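Local coordinates for CMP/dCMP-type deaminase domain-containing protein (Aspergillus oryzae RIB40, PDB 7DS1) that probably deaminates DARIPP, a phosphorylated ribitylaminopyrimidine intermediate of riboflavin biosynthesis, using a zinc site of the cytidine deaminase type, at residues 25-30 against 168-173; 11-16 against 96-101; 32-37 against 86-91. One frame throughout, in Å; residues are numbered along the deposited sequence. Where two conformers were deposited one is given.

Interaction 1: 25-30 against 168-173; sequences NFRVGA and LEVAVA. With HJL ([(2~{R},3~{S},4~{S})-5-[[2,5-bis(azanyl)-6-oxidanylidene-1~{H}-pyrimidin-4-yl]amino]-2,3,4-tris(oxidanyl)pentyl] dihydrogen phosphate), chain C.
R27 holds the C-terminal end of helix 164-171 with both its backbone and its side chain. Its amide N donates to A171 O at 2.9 Å, almost straight (168°) and onto a lone pair in the carbonyl plane. The side chain runs past the helix end, and its bend at chi3 (78°) turns the guanidinium so that NH1 reaches V170 O, also at 2.9 Å. That bond is less regular, since the oxygen lies 23° out of the guanidinium plane. A173 CB approaches R27 NH1 to 3.4 Å, while NE is taken by S19 O. Two carbonyls of the helix's last turn thus find donors in the loop before strand 29-36.

F26 lies alongside V172, the two side chains pointing the same way, with F26 CE1 3.8 Å from V172 CG1. A171 O sits at the edge of the ring, in its plane. F26 CD2 meets N1' of the bound HJL at 3.4 Å, and V28 CG2 lies against the face of the pyrimidine, 3.4 Å from HJL N3. The helix end therefore backs a piece of chain that lines the substrate pocket. Helix 178-187 covers F26 and V172 through E181, helix 4-16 packs on V170 through L13 and A16, and helix 62-73 meets V28 through A62.

Interaction 2: 11-16 against 96-101; sequences ECLSLA and YVTMEP. With HJL ([(2~{R},3~{S},4~{S})-5-[[2,5-bis(azanyl)-6-oxidanylidene-1~{H}-pyrimidin-4-yl]amino]-2,3,4-tris(oxidanyl)pentyl] dihydrogen phosphate), chain C.
C12 on helix 4-16 faces Y96 of strand 91-97 and T98 just along the chain, a helix-on-sheet contact within the alpha/beta fold of the cytidine deaminase family. Its thiol sulfur is anti to the carbonyl carbon (chi1 -70°), which lays SG against Y96: C12 SG makes a close approach of 3.4 Å to Y96 O and an apolar contact of 3.6 Å with Y96 CB. No hydrogen bond links the two segments. The Y96 ring leads away from the helix segment; its OH bonds to H5, and the ring stacks with Y8 and Y131.

C12 CB also meets the methyl of T98, at 3.5 Å from T98 CG2. T98 carries that methyl anti to its own carbonyl carbon, with OG1 at chi1 58°, so that carbon rather than oxygen is offered to the helix.

L13 follows, touching the same methyl mainly with its backbone: L13 N is 3.6 Å from T98 CG2. Its CD1 branch comes alongside more loosely, and both L13 and A16, one turn after C12, pack on V170 of helix 164-171.

At T98 the chain turns a corner and heads for the zinc site, where P101 precedes the zinc-binding C102. The E100 carboxylate is held by K135 and the backbone nitrogens of E136 and C147, while its backbone O faces HJL. HJL N2, the amino group expected to be lost in deamination, makes a weak hydrogen bond of 3.4 Å to E100 O, while M99 SD lies 4.0 Å from HJL N1.

Interaction 3: 32-37 against 86-91; sequences LVSRKE and PSEPDR
The guanidinium of R91 has the backbone of R35 and K36 over one face and S34 at its edge. It sits at the end of an antiparallel ladder, where strand 29-36 meets the start of strand 91-97. K36 N stands 3.8 Å above the plane of the R91 guanidinium, offset toward the rim of the group. At the edge R91 grips S34 side-on with two nitrogens: NE donates to S34 OG at 2.7 Å and NH2 to S34 O at 2.9 Å. Both oxygens lie close to the guanidinium plane, although NH2 stands well above the plane of the S34 carbonyl (54°) and does not use a lone pair. With NH1 in a salt bridge to D44, all three nitrogens are engaged and the group's rotation is fixed.

K36 and R91 form a non-hydrogen-bonded pair whose side chains diverge, and next to it E37 N donates to D90 O in a nearly straight bond of 2.9 Å. R91 CA adds a CH contact to R35 O. Just before the strand, a type I turn from E88 to R91 reverses the chain, closed by R91 N to E88 O.

In one of its two conformers the chain of K36 crosses D90 obliquely, laying its CD and CE carbons near the carboxylate; K36 NZ then stays 5.1 Å from D90 OD2, short of a salt bridge. The E37 carboxylate forms a salt bridge with K92, and the R35 guanidinium one with D45. S34 OG, anti to the backbone N (chi1 167°), has a further partner: a water bonded to S34 OG at 2.7 Å donates to E88 OE1 at 3.2 Å.

How the interactions relate
Interactions 1 and 2 adjoin, their centres about 8 Å apart, and meet where G29 O lies 3.1 Å from T98 N, a probable hydrogen bond where the neighbouring chains of 29-36 and 91-97 run side by side. V28 and T98 also pack together there. Both contacts reach HJL: 25-30 along the pyrimidine face and ribityl chain, 96-101 at the amino end. The zinc ion is about 8 Å from the side chains of F26 and V97. Interaction 3 belongs to the far end of the same two strands, its centre about 28 Å from that of interaction 1 and 20 Å from that of interaction 2, away from the pocket. Y96 of interaction 2 and R35 of interaction 3 are joined by a hydrogen bond, OH to NH2 2.8 Å.

Interaction 1: 25-30 against 168-173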
loop_
_atom_site.group_PDB
_atom_site.type_symbol
_atom_site.label_atom_id
_atom_site.label_comp_id
_atom_site.label_asym_id
_atom_site.label_seq_id
_atom_site.Cartn_x
_atom_site.Cartn_y
_atom_site.Cartn_z
ATOM N N ASN A 25 8.000 -13.171 -2.362
ATOM C CA ASN A 25 7.152 -12.010 -2.116
ATOM C C ASN A 25 6.769 -11.369 -3.450
ATOM O O ASN A 25 7.096 -11.882 -4.524
ATOM C CB ASN A 25 7.856 -11.022 -1.178
ATOM C CG ASN A 25 9.097 -10.409 -1.800
ATOM O OD1 ASN A 25 9.504 -10.776 -2.905
ATOM N ND2 ASN A 25 9.699 -9.464 -1.093
ATOM N N PHE A 26 6.076 -10.235 -3.369
ATOM C CA PHE A 26 5.578 -9.506 -4.528
ATOM C C PHE A 26 6.233 -8.134 -4.590
ATOM O O PHE A 26 6.407 -7.477 -3.557
ATOM C CB PHE A 26 4.050 -9.318 -4.460
ATOM C CG PHE A 26 3.261 -10.600 -4.502
ATOM C CD1 PHE A 26 3.270 -11.404 -5.631
ATOM C CD2 PHE A 26 2.459 -10.972 -3.427
ATOM C CE1 PHE A 26 2.526 -12.575 -5.682
ATOM C CE2 PHE A 26 1.709 -12.141 -3.472
ATOM C CZ PHE A 26 1.744 -12.946 -4.596
ATOM N N ARG A 27 6.558 -7.684 -5.803
ATOM C CA ARG A 27 7.103 -6.343 -6.008
ATOM C C ARG A 27 5.963 -5.335 -6.087
ATOM O O ARG A 27 5.190 -5.339 -7.050
ATOM C CB ARG A 27 7.946 -6.303 -7.276
ATOM C CG ARG A 27 9.114 -7.268 -7.237
ATOM C CD ARG A 27 9.644 -7.506 -8.630
ATOM N NE ARG A 27 10.474 -6.401 -9.107
ATOM C CZ ARG A 27 10.368 -5.861 -10.319
ATOM N NH1 ARG A 27 9.453 -6.310 -11.169
ATOM N NH2 ARG A 27 11.180 -4.877 -10.685
ATOM N N VAL A 28 5.889 -4.449 -5.092
ATOM C CA VAL A 28 4.754 -3.555 -4.884
ATOM C C VAL A 28 5.283 -2.149 -4.620
ATOM O O VAL A 28 6.415 -1.975 -4.161
ATOM C CB VAL A 28 3.889 -4.082 -3.710
ATOM C CG1 VAL A 28 2.752 -3.132 -3.353
ATOM C CG2 VAL A 28 3.322 -5.455 -4.051
ATOM N N GLY A 29 4.478 -1.141 -4.949
ATOM C CA GLY A 29 4.796 0.233 -4.604
ATOM C C GLY A 29 3.615 0.899 -3.928
ATOM O O GLY A 29 2.461 0.546 -4.169
ATOM N N ALA A 30 3.927 1.873 -3.061
ATOM C CA ALA A 30 2.929 2.547 -2.233
ATOM C C ALA A 30 3.220 4.038 -2.112
ATOM O O ALA A 30 4.379 4.440 -2.002
ATOM C CB ALA A 30 2.882 1.941 -0.824
ATOM N N LEU A 168 0.401 -6.969 -12.042
ATOM C CA LEU A 168 0.730 -8.360 -11.743
ATOM C C LEU A 168 2.065 -8.769 -12.353
ATOM O O LEU A 168 2.862 -9.453 -11.702
ATOM C CB LEU A 168 -0.382 -9.277 -12.252
ATOM C CG LEU A 168 -1.687 -9.189 -11.466
ATOM C CD1 LEU A 168 -2.825 -9.773 -12.296
ATOM C CD2 LEU A 168 -1.558 -9.888 -10.114
ATOM N N GLU A 169 2.324 -8.374 -13.604
ATOM C CA GLU A 169 3.572 -8.777 -14.247
ATOM C C GLU A 169 4.776 -8.223 -13.493
ATOM O O GLU A 169 5.775 -8.927 -13.305
ATOM C CB GLU A 169 3.568 -8.341 -15.716
ATOM C CG GLU A 169 2.600 -9.178 -16.547
ATOM C CD GLU A 169 2.624 -8.867 -18.034
ATOM O OE1 GLU A 169 3.239 -7.858 -18.437
ATOM O OE2 GLU A 169 2.015 -9.645 -18.800
ATOM N N VAL A 170 4.684 -6.976 -13.021
ATOM C CA VAL A 170 5.742 -6.418 -12.182
ATOM C C VAL A 170 5.829 -7.177 -10.866
ATOM O O VAL A 170 6.922 -7.522 -10.399
ATOM C CB VAL A 170 5.504 -4.913 -11.945
ATOM C CG1 VAL A 170 6.380 -4.400 -10.796
ATOM C CG2 VAL A 170 5.780 -4.128 -13.212
ATOM N N ALA A 171 4.672 -7.463 -10.258
ATOM C CA ALA A 171 4.653 -8.029 -8.912
ATOM C C ALA A 171 5.343 -9.389 -8.850
ATOM O O ALA A 171 6.004 -9.706 -7.854
ATOM C CB ALA A 171 3.213 -8.146 -8.415
ATOM N N VAL A 172 5.201 -10.206 -9.894
ATOM C CA VAL A 172 5.619 -11.607 -9.842
ATOM C C VAL A 172 6.876 -11.859 -10.674
ATOM O O VAL A 172 7.195 -13.009 -10.974
ATOM C CB VAL A 172 4.484 -12.552 -10.274
ATOM C CG1 VAL A 172 3.234 -12.320 -9.436
ATOM C CG2 VAL A 172 4.188 -12.408 -11.772
ATOM N N ALA A 173 7.607 -10.799 -11.034
ATOM C CA ALA A 173 8.754 -10.949 -11.929
ATOM C C ALA A 173 9.816 -11.895 -11.366
ATOM O O ALA A 173 10.538 -12.538 -12.136
ATOM C CB ALA A 173 9.361 -9.575 -12.222
HETATM C C2 HJL C . 2.126 -6.185 -0.708
HETATM C C4 HJL C . 4.433 -6.037 -0.582
HETATM C C5 HJL C . 4.515 -7.445 -0.515
HETATM C C6 HJL C . 3.351 -8.177 -0.531
HETATM N N1 HJL C . 2.155 -7.501 -0.622
HETATM N N2 HJL C . 0.828 -5.507 -0.805
HETATM N N3 HJL C . 3.245 -5.431 -0.674
HETATM N N5 HJL C . 5.766 -8.100 -0.428
HETATM O O4 HJL C . 5.458 -5.354 -0.559
HETATM C "C1'" HJL C . 2.320 -10.369 0.295
HETATM C "C2'" HJL C . 2.647 -11.867 0.455
HETATM C "C3'" HJL C . 3.947 -12.036 1.285
HETATM C "C4'" HJL C . 4.069 -13.546 1.692
HETATM C "C5'" HJL C . 5.489 -13.869 2.230
HETATM N "N1'" HJL C . 3.396 -9.653 -0.447
HETATM O O1P HJL C . 6.757 -11.158 2.514
HETATM O "O2'" HJL C . 1.604 -12.514 1.108
HETATM O O2P HJL C . 6.764 -11.503 5.067
HETATM O "O3'" HJL C . 5.028 -11.630 0.489
HETATM O O3P HJL C . 8.094 -12.831 3.323
HETATM O "O4'" HJL C . 3.165 -13.859 2.683
HETATM O "O5'" HJL C . 5.627 -13.141 3.457
HETATM P PAN HJL C . 6.843 -12.121 3.570
#

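Interaction 2: 11-16 against 96-101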
loop_
_atom_site.group_PDB
_atom_site.type_symbol
_atom_site.label_atom_id
_atom_site.label_comp_id
_atom_site.label_asym_id
_atom_site.label_seq_id
_atom_site.Cartn_x
_atom_site.Cartn_y
_atom_site.Cartn_z
ATOM N N GLU A 11 2.160 5.596 -10.791
ATOM C CA GLU A 11 3.365 6.018 -10.081
ATOM C C GLU A 11 3.769 5.001 -9.020
ATOM O O GLU A 11 4.965 4.799 -8.778
ATOM C CB GLU A 11 3.178 7.405 -9.465
ATOM C CG GLU A 11 2.520 8.412 -10.402
ATOM C CD GLU A 11 1.868 9.555 -9.648
ATOM O OE1 GLU A 11 2.485 10.062 -8.692
ATOM O OE2 GLU A 11 0.726 9.931 -9.989
ATOM N N CYS A 12 2.795 4.348 -8.382
ATOM C CA CYS A 12 3.113 3.234 -7.488
ATOM C C CYS A 12 3.804 2.107 -8.244
ATOM O O CYS A 12 4.727 1.472 -7.718
ATOM C CB CYS A 12 1.850 2.698 -6.813
ATOM S SG CYS A 12 1.090 3.783 -5.586
ATOM N N LEU A 13 3.362 1.838 -9.476
ATOM C CA LEU A 13 3.997 0.797 -10.275
ATOM C C LEU A 13 5.458 1.130 -10.556
ATOM O O LEU A 13 6.318 0.242 -10.527
ATOM C CB LEU A 13 3.225 0.590 -11.580
ATOM C CG LEU A 13 3.539 -0.714 -12.321
ATOM C CD1 LEU A 13 3.350 -1.916 -11.393
ATOM C CD2 LEU A 13 2.690 -0.865 -13.570
ATOM N N SER A 14 5.760 2.403 -10.841
ATOM C CA SER A 14 7.152 2.779 -11.082
ATOM C C SER A 14 8.002 2.550 -9.841
ATOM O O SER A 14 9.172 2.165 -9.949
ATOM C CB SER A 14 7.248 4.237 -11.530
ATOM O OG SER A 14 6.560 4.441 -12.750
ATOM N N LEU A 15 7.433 2.797 -8.657
ATOM C CA LEU A 15 8.128 2.463 -7.416
ATOM C C LEU A 15 8.318 0.956 -7.284
ATOM O O LEU A 15 9.404 0.490 -6.916
ATOM C CB LEU A 15 7.362 3.016 -6.210
ATOM C CG LEU A 15 7.258 4.544 -6.148
ATOM C CD1 LEU A 15 6.279 4.990 -5.071
ATOM C CD2 LEU A 15 8.624 5.167 -5.916
ATOM N N ALA A 16 7.271 0.178 -7.587
ATOM C CA ALA A 16 7.367 -1.280 -7.522
ATOM C C ALA A 16 8.498 -1.814 -8.390
ATOM O O ALA A 16 9.145 -2.808 -8.032
ATOM C CB ALA A 16 6.040 -1.916 -7.951
ATOM N N TYR A 96 -2.200 4.858 -1.675
ATOM C CA TYR A 96 -2.265 4.103 -2.920
ATOM C C TYR A 96 -1.235 2.989 -2.848
ATOM O O TYR A 96 -0.107 3.210 -2.411
ATOM C CB TYR A 96 -1.975 5.013 -4.121
ATOM C CG TYR A 96 -3.059 6.037 -4.344
ATOM C CD1 TYR A 96 -4.119 5.773 -5.204
ATOM C CD2 TYR A 96 -3.039 7.258 -3.667
ATOM C CE1 TYR A 96 -5.127 6.701 -5.404
ATOM C CE2 TYR A 96 -4.044 8.191 -3.858
ATOM C CZ TYR A 96 -5.081 7.904 -4.726
ATOM O OH TYR A 96 -6.077 8.820 -4.923
ATOM N N VAL A 97 -1.646 1.775 -3.225
ATOM C CA VAL A 97 -0.771 0.600 -3.240
ATOM C C VAL A 97 -1.118 -0.225 -4.474
ATOM O O VAL A 97 -2.298 -0.396 -4.784
ATOM C CB VAL A 97 -0.933 -0.259 -1.961
ATOM C CG1 VAL A 97 0.252 -1.197 -1.791
ATOM C CG2 VAL A 97 -1.110 0.600 -0.704
ATOM N N THR A 98 -0.111 -0.747 -5.188
ATOM C CA THR A 98 -0.449 -1.493 -6.407
ATOM C C THR A 98 -1.279 -2.726 -6.071
ATOM O O THR A 98 -2.214 -3.068 -6.804
ATOM C CB THR A 98 0.779 -1.900 -7.236
ATOM O OG1 THR A 98 1.681 -2.702 -6.463
ATOM C CG2 THR A 98 1.497 -0.687 -7.804
ATOM N N MET A 99 -0.969 -3.379 -4.953
ATOM C CA MET A 99 -1.626 -4.607 -4.532
ATOM C C MET A 99 -2.342 -4.381 -3.208
ATOM O O MET A 99 -1.866 -3.622 -2.354
ATOM C CB MET A 99 -0.600 -5.737 -4.379
ATOM C CG MET A 99 -1.175 -7.072 -3.917
ATOM S SD MET A 99 0.094 -8.353 -3.940
ATOM C CE MET A 99 0.617 -8.241 -5.657
ATOM N N GLU A 100 -3.498 -5.034 -3.055
ATOM C CA GLU A 100 -4.216 -5.145 -1.789
ATOM C C GLU A 100 -3.255 -5.391 -0.627
ATOM O O GLU A 100 -2.490 -6.364 -0.663
ATOM C CB GLU A 100 -5.212 -6.299 -1.891
ATOM C CG GLU A 100 -6.055 -6.536 -0.654
ATOM C CD GLU A 100 -6.949 -7.742 -0.822
ATOM O OE1 GLU A 100 -6.638 -8.603 -1.680
ATOM O OE2 GLU A 100 -7.965 -7.842 -0.104
ATOM N N PRO A 101 -3.259 -4.548 0.409
ATOM C CA PRO A 101 -2.392 -4.804 1.569
ATOM C C PRO A 101 -2.650 -6.172 2.185
ATOM O O PRO A 101 -3.777 -6.683 2.204
ATOM C CB PRO A 101 -2.751 -3.674 2.540
ATOM C CG PRO A 101 -3.153 -2.529 1.608
ATOM C CD PRO A 101 -3.915 -3.229 0.485
HETATM C C2 HJL C . 2.126 -6.185 -0.708
HETATM C C4 HJL C . 4.433 -6.037 -0.582
HETATM C C5 HJL C . 4.515 -7.445 -0.515
HETATM C C6 HJL C . 3.351 -8.177 -0.531
HETATM N N1 HJL C . 2.155 -7.501 -0.622
HETATM N N2 HJL C . 0.828 -5.507 -0.805
HETATM N N3 HJL C . 3.245 -5.431 -0.674
HETATM N N5 HJL C . 5.766 -8.100 -0.428
HETATM O O4 HJL C . 5.458 -5.354 -0.559
HETATM C "C1'" HJL C . 2.320 -10.369 0.295
HETATM C "C2'" HJL C . 2.647 -11.867 0.455
HETATM C "C3'" HJL C . 3.947 -12.036 1.285
HETATM C "C4'" HJL C . 4.069 -13.546 1.692
HETATM C "C5'" HJL C . 5.489 -13.869 2.230
HETATM N "N1'" HJL C . 3.396 -9.653 -0.447
HETATM O O1P HJL C . 6.757 -11.158 2.514
HETATM O "O2'" HJL C . 1.604 -12.514 1.108
HETATM O O2P HJL C . 6.764 -11.503 5.067
HETATM O "O3'" HJL C . 5.028 -11.630 0.489
HETATM O O3P HJL C . 8.094 -12.831 3.323
HETATM O "O4'" HJL C . 3.165 -13.859 2.683
HETATM O "O5'" HJL C . 5.627 -13.141 3.457
HETATM P PAN HJL C . 6.843 -12.121 3.570
#

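Interaction 3: 32-37 against 86-91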
loop_
_atom_site.group_PDB
_atom_site.type_symbol
_atom_site.label_atom_id
_atom_site.label_comp_id
_atom_site.label_asym_id
_atom_site.label_seq_id
_atom_site.Cartn_x
_atom_site.Cartn_y
_atom_site.Cartn_z
ATOM N N LEU A 32 1.695 7.526 0.035
ATOM C CA LEU A 32 0.812 8.070 1.062
ATOM C C LEU A 32 0.530 9.542 0.758
ATOM O O LEU A 32 1.465 10.331 0.573
ATOM C CB LEU A 32 1.451 7.913 2.442
ATOM C CG LEU A 32 0.630 8.400 3.638
ATOM C CD1 LEU A 32 -0.644 7.590 3.768
ATOM C CD2 LEU A 32 1.470 8.313 4.909
ATOM N N VAL A 33 -0.757 9.898 0.688
ATOM C CA VAL A 33 -1.204 11.213 0.227
ATOM C C VAL A 33 -2.046 11.868 1.313
ATOM O O VAL A 33 -2.886 11.207 1.935
ATOM C CB VAL A 33 -2.025 11.087 -1.076
ATOM C CG1 VAL A 33 -2.578 12.447 -1.519
ATOM C CG2 VAL A 33 -1.174 10.473 -2.189
ATOM N N SER A 34 -1.835 13.171 1.525
ATOM C CA SER A 34 -2.715 13.988 2.358
ATOM C C SER A 34 -3.627 14.789 1.437
ATOM O O SER A 34 -3.147 15.551 0.592
ATOM C CB SER A 34 -1.920 14.916 3.278
ATOM O OG SER A 34 -2.759 15.917 3.856
ATOM N N ARG A 35 -4.934 14.600 1.598
ATOM C CA ARG A 35 -5.937 15.091 0.667
ATOM C C ARG A 35 -6.957 15.929 1.421
ATOM O O ARG A 35 -7.364 15.573 2.530
ATOM C CB ARG A 35 -6.633 13.905 -0.034
ATOM C CG ARG A 35 -7.797 14.268 -0.945
ATOM C CD ARG A 35 -8.126 13.081 -1.848
ATOM N NE ARG A 35 -7.041 12.836 -2.799
ATOM C CZ ARG A 35 -6.782 11.659 -3.356
ATOM N NH1 ARG A 35 -7.526 10.591 -3.063
ATOM N NH2 ARG A 35 -5.773 11.551 -4.208
ATOM N N LYS A 36 -7.358 17.049 0.828
ATOM C CA LYS A 36 -8.401 17.870 1.427
ATOM C C LYS A 36 -9.735 17.129 1.402
ATOM O O LYS A 36 -10.080 16.473 0.417
ATOM C CB LYS A 36 -8.526 19.199 0.679
ATOM C CG LYS A 36 -9.295 20.271 1.427
ATOM C CD LYS A 36 -8.417 21.482 1.721
ATOM C CE LYS A 36 -9.249 22.694 2.107
ATOM N NZ LYS A 36 -9.583 23.566 0.944
ATOM N N GLU A 37 -10.482 17.226 2.499
ATOM C CA GLU A 37 -11.832 16.676 2.533
ATOM C C GLU A 37 -12.734 17.476 1.602
ATOM O O GLU A 37 -12.529 18.673 1.387
ATOM C CB GLU A 37 -12.413 16.701 3.953
ATOM C CG GLU A 37 -11.859 15.630 4.895
ATOM C CD GLU A 37 -12.289 14.209 4.527
ATOM O OE1 GLU A 37 -12.877 13.995 3.452
ATOM O OE2 GLU A 37 -12.011 13.292 5.325
ATOM N N PRO A 86 0.730 13.399 9.992
ATOM C CA PRO A 86 -0.152 14.564 10.106
ATOM C C PRO A 86 -1.577 14.127 10.413
ATOM O O PRO A 86 -2.029 13.056 9.999
ATOM C CB PRO A 86 -0.052 15.239 8.733
ATOM C CG PRO A 86 0.427 14.186 7.794
ATOM C CD PRO A 86 1.211 13.182 8.616
ATOM N N SER A 87 -2.286 14.967 11.177
ATOM C CA SER A 87 -3.677 14.705 11.509
ATOM C C SER A 87 -4.392 16.057 11.550
ATOM O O SER A 87 -4.714 16.598 12.605
ATOM C CB SER A 87 -3.812 13.954 12.834
ATOM O OG SER A 87 -5.163 13.586 13.058
ATOM N N GLU A 88 -4.620 16.612 10.382
ATOM C CA GLU A 88 -5.167 17.954 10.297
ATOM C C GLU A 88 -6.678 17.896 10.138
ATOM O O GLU A 88 -7.198 16.971 9.508
ATOM C CB GLU A 88 -4.549 18.706 9.116
ATOM C CG GLU A 88 -3.053 18.900 9.283
ATOM C CD GLU A 88 -2.350 19.205 7.984
ATOM O OE1 GLU A 88 -2.065 18.252 7.233
ATOM O OE2 GLU A 88 -2.076 20.396 7.725
ATOM N N PRO A 89 -7.395 18.869 10.704
ATOM C CA PRO A 89 -8.863 18.774 10.709
ATOM C C PRO A 89 -9.468 18.722 9.318
ATOM O O PRO A 89 -10.483 18.046 9.131
ATOM C CB PRO A 89 -9.300 20.030 11.479
ATOM C CG PRO A 89 -8.112 20.945 11.476
ATOM C CD PRO A 89 -6.910 20.046 11.447
ATOM N N ASP A 90 -8.864 19.384 8.329
ATOM C CA ASP A 90 -9.469 19.534 7.010
ATOM C C ASP A 90 -8.917 18.553 5.984
ATOM O O ASP A 90 -9.300 18.623 4.812
ATOM C CB ASP A 90 -9.287 20.973 6.508
ATOM C CG ASP A 90 -7.819 21.362 6.364
ATOM O OD1 ASP A 90 -7.010 20.955 7.217
ATOM O OD2 ASP A 90 -7.473 22.078 5.400
ATOM N N ARG A 91 -8.051 17.628 6.392
ATOM C CA ARG A 91 -7.398 16.724 5.456
ATOM C C ARG A 91 -7.488 15.287 5.947
ATOM O O ARG A 91 -7.662 15.022 7.137
ATOM C CB ARG A 91 -5.921 17.102 5.253
ATOM C CG ARG A 91 -5.726 18.559 4.887
ATOM C CD ARG A 91 -4.278 18.849 4.536
ATOM N NE ARG A 91 -3.949 18.278 3.233
ATOM C CZ ARG A 91 -4.082 18.931 2.083
ATOM N NH1 ARG A 91 -4.521 20.181 2.069
ATOM N NH2 ARG A 91 -3.768 18.326 0.944
HETATM O O HOH W 1 -3.031 15.304 6.453
#